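Local coordinates for protein chitinase (Thermococcus chitonophagus, PDB 5XSW) that probably hydrolyses chitin as an endochitinase and binds a glycan in the C-terminal part of the protein represented here, at residues D131-A134 with Y139-P142; D436-H441 with L454-V459. One frame throughout, in Å; residues are numbered along the deposited sequence.

Read from the N terminus, this C-terminal piece of the chitinase begins with a beta-strand region; both contacts lie in the helical region that follows. Interaction 1 closes the short turn around helix 136-139, bringing 131-134 back against 139-142. Interaction 2 comes much later and closes the connection between helix 421-439 and helix 449-461, which contains strand 447-448. The two loops follow each other in series, neither nested nor crossed, yet their centres are only about 10 Å apart. Y139 leans on both L438 and T455, Y140 stacks on H441, and L132 packs against V459, so the early turn is built onto the later helix pair.

Interaction 1: residues D131-A134 with Y139-P142; sequences DLIA and YYDP
The phenol oxygen of Y139 is hydrogen-bonded to D452 OD1 on helix 449-461, and the ring behind it is the surface on which I133 rests. I133 CD1 sits almost exactly above the ring centre, 3.7 Å from the centroid of the Y139 ring, in a CH-pi contact only 13° off the ring normal. The other branch reaches the root of the same side chain, with I133 CG2 lying 3.8 Å from Y139 CB. An extended second torsion (chi2 -170°) carries CD1 on from CG1 to the middle of the ring, so a branched isoleucine can follow the tyrosine from CB to CZ. Y140 comes in from another direction: its OH lies 3.3 Å from I133 CD1 as a plain van der Waals contact, while its own ring stacks on H441. The two tyrosines are also fitted together, since Y139 CD1 stands 3.5 Å above the plane of the Y140 ring, over its centre. With an alanine in place of Y139, I133 would probably lose the face beneath its terminal methyl and D452 its phenol mate, opening a gap next to L438. Tyrosine thus does two jobs at this buried place, giving a polarisable face to a methyl group and a hydroxyl to an acid, so that the turn is joined to the neighbouring helix by apolar and polar forces together.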
ATOM      1  N   ASP A 131     -40.093   8.363 -18.981  1.00 28.32           N
ATOM      2  CA  ASP A 131     -39.599   7.707 -17.808  1.00 31.24           C
ATOM      3  C   ASP A 131     -38.090   8.064 -17.585  1.00 37.23           C
ATOM      4  O   ASP A 131     -37.541   7.764 -16.530  1.00 34.28           O
ATOM      5  CB  ASP A 131     -39.754   6.192 -17.904  1.00 30.59           C
ATOM      6  CG  ASP A 131     -41.216   5.754 -17.836  1.00 41.86           C
ATOM      7  OD1 ASP A 131     -41.983   6.481 -17.199  1.00 43.59           O
ATOM      8  OD2 ASP A 131     -41.563   4.694 -18.403  1.00 37.98           O
ATOM      9  N   LEU A 132     -37.467   8.686 -18.575  1.00 35.97           N
ATOM     10  CA  LEU A 132     -36.049   9.036 -18.484  1.00 33.04           C
ATOM     11  C   LEU A 132     -35.870  10.498 -18.241  1.00 31.53           C
ATOM     12  O   LEU A 132     -34.979  10.875 -17.523  1.00 34.49           O
ATOM     13  CB  LEU A 132     -35.274   8.645 -19.778  1.00 30.38           C
ATOM     14  CG  LEU A 132     -35.200   7.165 -20.092  1.00 33.61           C
ATOM     15  CD1 LEU A 132     -34.606   6.916 -21.508  1.00 32.55           C
ATOM     16  CD2 LEU A 132     -34.386   6.365 -19.049  1.00 33.93           C
ATOM     17  N   ILE A 133     -36.661  11.338 -18.900  1.00 33.47           N
ATOM     18  CA  ILE A 133     -36.451  12.779 -18.860  1.00 32.20           C
ATOM     19  C   ILE A 133     -37.626  13.470 -18.174  1.00 41.91           C
ATOM     20  O   ILE A 133     -38.725  13.535 -18.713  1.00 40.91           O
ATOM     21  CB  ILE A 133     -36.251  13.363 -20.251  1.00 32.73           C
ATOM     22  CG1 ILE A 133     -35.064  12.662 -20.968  1.00 34.47           C
ATOM     23  CG2 ILE A 133     -36.100  14.883 -20.175  1.00 34.85           C
ATOM     24  CD1 ILE A 133     -34.631  13.348 -22.273  1.00 33.38           C
ATOM     25  N   ALA A 134     -37.390  13.975 -16.973  1.00 41.08           N
ATOM     26  CA  ALA A 134     -38.455  14.596 -16.185  1.00 41.34           C
ATOM     27  C   ALA A 134     -38.865  15.906 -16.821  1.00 51.11           C
ATOM     28  O   ALA A 134     -40.039  16.239 -16.909  1.00 49.57           O
ATOM     29  CB  ALA A 134     -37.986  14.834 -14.735  1.00 39.76           C
ATOM     30  N   TYR A 139     -33.374  19.678 -19.104  1.00 34.53           N
ATOM     31  CA  TYR A 139     -32.455  18.627 -19.487  1.00 38.37           C
ATOM     32  C   TYR A 139     -31.552  19.076 -20.642  1.00 42.74           C
ATOM     33  O   TYR A 139     -30.355  18.785 -20.591  1.00 34.19           O
ATOM     34  CB  TYR A 139     -33.238  17.360 -19.830  1.00 32.39           C
ATOM     35  CG  TYR A 139     -32.460  16.076 -20.140  1.00 31.41           C
ATOM     36  CD1 TYR A 139     -31.940  15.842 -21.425  1.00 30.28           C
ATOM     37  CD2 TYR A 139     -32.339  15.059 -19.181  1.00 25.59           C
ATOM     38  CE1 TYR A 139     -31.270  14.617 -21.742  1.00 29.35           C
ATOM     39  CE2 TYR A 139     -31.675  13.864 -19.480  1.00 26.25           C
ATOM     40  CZ  TYR A 139     -31.143  13.673 -20.769  1.00 28.01           C
ATOM     41  OH  TYR A 139     -30.530  12.498 -21.066  1.00 28.30           O
ATOM     42  N   TYR A 140     -32.084  19.834 -21.622  1.00 33.35           N
ATOM     43  CA  TYR A 140     -31.317  20.200 -22.831  1.00 29.46           C
ATOM     44  C   TYR A 140     -30.855  21.621 -22.819  1.00 30.91           C
ATOM     45  O   TYR A 140     -30.250  22.066 -23.767  1.00 38.47           O
ATOM     46  CB  TYR A 140     -32.120  19.945 -24.134  1.00 32.69           C
ATOM     47  CG  TYR A 140     -32.421  18.504 -24.396  1.00 31.17           C
ATOM     48  CD1 TYR A 140     -31.424  17.625 -24.836  1.00 27.72           C
ATOM     49  CD2 TYR A 140     -33.704  17.992 -24.218  1.00 30.47           C
ATOM     50  CE1 TYR A 140     -31.704  16.284 -25.084  1.00 32.71           C
ATOM     51  CE2 TYR A 140     -33.984  16.621 -24.420  1.00 29.94           C
ATOM     52  CZ  TYR A 140     -32.978  15.781 -24.873  1.00 33.45           C
ATOM     53  OH  TYR A 140     -33.221  14.444 -25.103  1.00 30.33           O
ATOM     54  N   ASP A 141     -31.087  22.326 -21.717  1.00 34.03           N
ATOM     55  CA  ASP A 141     -30.725  23.715 -21.610  1.00 35.63           C
ATOM     56  C   ASP A 141     -29.196  23.919 -21.646  1.00 41.32           C
ATOM     57  O   ASP A 141     -28.457  23.379 -20.817  1.00 39.00           O
ATOM     58  CB  ASP A 141     -31.310  24.289 -20.315  1.00 35.61           C
ATOM     59  CG  ASP A 141     -31.101  25.788 -20.177  1.00 36.12           C
ATOM     60  OD1 ASP A 141     -30.390  26.418 -21.009  1.00 40.43           O
ATOM     61  OD2 ASP A 141     -31.641  26.349 -19.207  1.00 49.73           O
ATOM     62  N   PRO A 142     -28.720  24.699 -22.616  1.00 43.37           N
ATOM     63  CA  PRO A 142     -27.259  24.833 -22.700  1.00 37.16           C
ATOM     64  C   PRO A 142     -26.690  25.853 -21.730  1.00 40.12           C
ATOM     65  O   PRO A 142     -25.475  25.988 -21.679  1.00 35.52           O
ATOM     66  CB  PRO A 142     -27.018  25.284 -24.146  1.00 35.81           C
ATOM     67  CG  PRO A 142     -28.343  25.998 -24.534  1.00 44.02           C
ATOM     68  CD  PRO A 142     -29.425  25.242 -23.804  1.00 40.13           C
TER

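Interaction 2: residues D436-H441 with L454-V459; sequences DLLSQH and LTILRV
L438 reaches from helix 421-439 to helix 449-461 with a single methyl, CD1, which meets the side chains of two consecutive residues. It lies 4.1 Å from T455 CG2 and, at 4.2 Å from I456 CD1, touches the end of the isoleucine as well. Leucine suits this place because its second torsion is extended (chi2 174°), carrying CD1 well out from the backbone across a CA separation of 9.0 Å between L438 and I456. The isoleucine instead folds its chain (chi2 -70°), which brings CD1 round to the leucine, and the two side chains pass each other in opposite directions. T455 offers its methyl to L438, while its OG1 packs near the ring of Y139. L438, T455 and I456 are all buried, and I447 of strand 447-448 touches both L438 and I456. Just beyond L438 the chain loosens: Q440 and H441 are exposed, and the backbone bonds from S439 N, Q440 N and H441 N are weak. S439 itself is buried, and its OG gives a hydrogen bond of 2.6 Å to D436 O, tilted 25° from the carbonyl plane. With one leucine methyl bridging to two methyls of the facing helix, the two segments run antiparallel, and the helices with their short connection form a helical hairpin in the helical part of the chain.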
ATOM      1  N   ASP A 436     -31.118   3.993 -27.038  1.00 30.82           N
ATOM      2  CA  ASP A 436     -32.000   4.095 -28.239  1.00 34.30           C
ATOM      3  C   ASP A 436     -32.981   5.266 -28.099  1.00 33.02           C
ATOM      4  O   ASP A 436     -33.042   6.130 -28.985  1.00 33.86           O
ATOM      5  CB  ASP A 436     -32.741   2.766 -28.461  1.00 38.05           C
ATOM      6  CG  ASP A 436     -31.834   1.672 -28.961  1.00 42.01           C
ATOM      7  OD1 ASP A 436     -30.816   2.038 -29.596  1.00 40.14           O
ATOM      8  OD2 ASP A 436     -32.121   0.466 -28.710  1.00 42.49           O
ATOM      9  N   LEU A 437     -33.683   5.373 -26.961  1.00 29.90           N
ATOM     10  CA  LEU A 437     -34.620   6.485 -26.812  1.00 27.52           C
ATOM     11  C   LEU A 437     -33.967   7.833 -26.770  1.00 33.27           C
ATOM     12  O   LEU A 437     -34.468   8.835 -27.318  1.00 27.82           O
ATOM     13  CB  LEU A 437     -35.483   6.300 -25.537  1.00 31.17           C
ATOM     14  CG  LEU A 437     -36.254   4.968 -25.584  1.00 39.64           C
ATOM     15  CD1 LEU A 437     -36.996   4.612 -24.255  1.00 36.19           C
ATOM     16  CD2 LEU A 437     -37.239   4.987 -26.789  1.00 38.34           C
ATOM     17  N   LEU A 438     -32.845   7.910 -26.064  1.00 34.91           N
ATOM     18  CA  LEU A 438     -32.164   9.208 -25.946  1.00 26.95           C
ATOM     19  C   LEU A 438     -31.503   9.597 -27.234  1.00 25.10           C
ATOM     20  O   LEU A 438     -31.365  10.789 -27.524  1.00 29.37           O
ATOM     21  CB  LEU A 438     -31.118   9.171 -24.792  1.00 27.24           C
ATOM     22  CG  LEU A 438     -31.741   9.021 -23.401  1.00 28.93           C
ATOM     23  CD1 LEU A 438     -30.623   8.839 -22.300  1.00 26.82           C
ATOM     24  CD2 LEU A 438     -32.639  10.215 -23.050  1.00 30.98           C
ATOM     25  N   SER A 439     -31.111   8.611 -28.028  1.00 29.31           N
ATOM     26  CA  SER A 439     -30.435   8.963 -29.319  1.00 33.19           C
ATOM     27  C   SER A 439     -31.332   9.752 -30.281  1.00 37.24           C
ATOM     28  O   SER A 439     -30.837  10.525 -31.099  1.00 30.24           O
ATOM     29  CB  SER A 439     -29.929   7.719 -30.036  1.00 33.52           C
ATOM     30  OG  SER A 439     -30.970   6.820 -30.471  1.00 34.47           O
ATOM     31  N   GLN A 440     -32.654   9.583 -30.153  1.00 37.70           N
ATOM     32  CA  GLN A 440     -33.615  10.152 -31.138  1.00 31.88           C
ATOM     33  C   GLN A 440     -33.489  11.660 -31.182  1.00 34.71           C
ATOM     34  O   GLN A 440     -33.503  12.255 -32.250  1.00 37.50           O
ATOM     35  CB  GLN A 440     -35.050   9.699 -30.809  1.00 36.09           C
ATOM     36  CG  GLN A 440     -35.243   8.181 -31.030  1.00 35.64           C
ATOM     37  CD  GLN A 440     -35.089   7.779 -32.476  1.00 45.02           C
ATOM     38  OE1 GLN A 440     -35.457   8.539 -33.388  1.00 44.15           O
ATOM     39  NE2 GLN A 440     -34.509   6.590 -32.711  1.00 51.57           N
ATOM     40  N   HIS A 441     -33.242  12.288 -30.038  1.00 36.66           N
ATOM     41  CA  HIS A 441     -33.112  13.748 -29.985  1.00 34.05           C
ATOM     42  C   HIS A 441     -31.999  14.257 -30.910  1.00 34.80           C
ATOM     43  O   HIS A 441     -32.070  15.375 -31.397  1.00 33.73           O
ATOM     44  CB  HIS A 441     -32.867  14.182 -28.525  1.00 31.93           C
ATOM     45  CG  HIS A 441     -32.725  15.655 -28.335  1.00 31.38           C
ATOM     46  ND1 HIS A 441     -33.801  16.470 -28.067  1.00 34.95           N
ATOM     47  CD2 HIS A 441     -31.643  16.469 -28.384  1.00 30.83           C
ATOM     48  CE1 HIS A 441     -33.392  17.723 -27.951  1.00 34.77           C
ATOM     49  NE2 HIS A 441     -32.086  17.749 -28.127  1.00 33.51           N
ATOM     50  N   LEU A 454     -25.103  10.834 -17.786  1.00 25.08           N
ATOM     51  CA  LEU A 454     -25.499  10.563 -16.404  1.00 23.63           C
ATOM     52  C   LEU A 454     -26.795   9.749 -16.325  1.00 27.38           C
ATOM     53  O   LEU A 454     -26.953   8.886 -15.450  1.00 23.46           O
ATOM     54  CB  LEU A 454     -25.707  11.851 -15.599  1.00 24.88           C
ATOM     55  CG  LEU A 454     -24.424  12.584 -15.177  1.00 29.55           C
ATOM     56  CD1 LEU A 454     -24.766  13.861 -14.332  1.00 26.89           C
ATOM     57  CD2 LEU A 454     -23.536  11.584 -14.357  1.00 26.10           C
ATOM     58  N   THR A 455     -27.700  10.003 -17.267  1.00 28.06           N
ATOM     59  CA  THR A 455     -28.985   9.241 -17.258  1.00 24.26           C
ATOM     60  C   THR A 455     -28.720   7.763 -17.611  1.00 23.33           C
ATOM     61  O   THR A 455     -29.241   6.843 -16.977  1.00 27.69           O
ATOM     62  CB  THR A 455     -30.000   9.929 -18.210  1.00 26.82           C
ATOM     63  OG1 THR A 455     -30.334  11.220 -17.675  1.00 27.66           O
ATOM     64  CG2 THR A 455     -31.315   9.083 -18.279  1.00 28.89           C
ATOM     65  N   ILE A 456     -27.803   7.531 -18.565  1.00 25.34           N
ATOM     66  CA  ILE A 456     -27.383   6.171 -18.895  1.00 22.09           C
ATOM     67  C   ILE A 456     -26.784   5.473 -17.678  1.00 27.67           C
ATOM     68  O   ILE A 456     -27.104   4.307 -17.346  1.00 27.73           O
ATOM     69  CB  ILE A 456     -26.335   6.156 -20.040  1.00 28.88           C
ATOM     70  CG1 ILE A 456     -26.925   6.651 -21.378  1.00 28.77           C
ATOM     71  CG2 ILE A 456     -25.675   4.741 -20.104  1.00 25.17           C
ATOM     72  CD1 ILE A 456     -27.978   5.646 -22.032  1.00 30.30           C
ATOM     73  N   LEU A 457     -25.880   6.171 -16.995  1.00 25.09           N
ATOM     74  CA  LEU A 457     -25.320   5.600 -15.744  1.00 23.53           C
ATOM     75  C   LEU A 457     -26.399   5.239 -14.683  1.00 22.83           C
ATOM     76  O   LEU A 457     -26.338   4.170 -14.037  1.00 24.42           O
ATOM     77  CB  LEU A 457     -24.313   6.578 -15.124  1.00 25.71           C
ATOM     78  CG  LEU A 457     -22.956   6.707 -15.894  1.00 29.96           C
ATOM     79  CD1 LEU A 457     -22.002   7.736 -15.223  1.00 26.47           C
ATOM     80  CD2 LEU A 457     -22.269   5.322 -16.029  1.00 25.32           C
ATOM     81  N   ARG A 458     -27.378   6.114 -14.528  1.00 25.01           N
ATOM     82  CA  ARG A 458     -28.443   5.899 -13.526  1.00 25.29           C
ATOM     83  C   ARG A 458     -29.294   4.710 -13.895  1.00 26.25           C
ATOM     84  O   ARG A 458     -29.639   3.887 -13.032  1.00 30.35           O
ATOM     85  CB  ARG A 458     -29.321   7.168 -13.407  1.00 30.13           C
ATOM     86  CG  ARG A 458     -28.581   8.236 -12.630  1.00 31.08           C
ATOM     87  CD  ARG A 458     -29.266   9.575 -12.521  1.00 34.24           C
ATOM     88  NE  ARG A 458     -28.293  10.523 -11.991  1.00 29.85           N
ATOM     89  CZ  ARG A 458     -28.317  11.818 -12.213  1.00 32.36           C
ATOM     90  NH1 ARG A 458     -29.284  12.355 -12.940  1.00 28.34           N
ATOM     91  NH2 ARG A 458     -27.350  12.585 -11.744  1.00 27.49           N
ATOM     92  N   VAL A 459     -29.584   4.584 -15.194  1.00 31.13           N
ATOM     93  CA  VAL A 459     -30.281   3.386 -15.652  1.00 25.50           C
ATOM     94  C   VAL A 459     -29.488   2.167 -15.326  1.00 32.18           C
ATOM     95  O   VAL A 459     -30.023   1.212 -14.742  1.00 32.60           O
ATOM     96  CB  VAL A 459     -30.559   3.456 -17.146  1.00 30.10           C
ATOM     97  CG1 VAL A 459     -30.958   2.085 -17.672  1.00 31.82           C
ATOM     98  CG2 VAL A 459     -31.659   4.490 -17.369  1.00 27.16           C
TER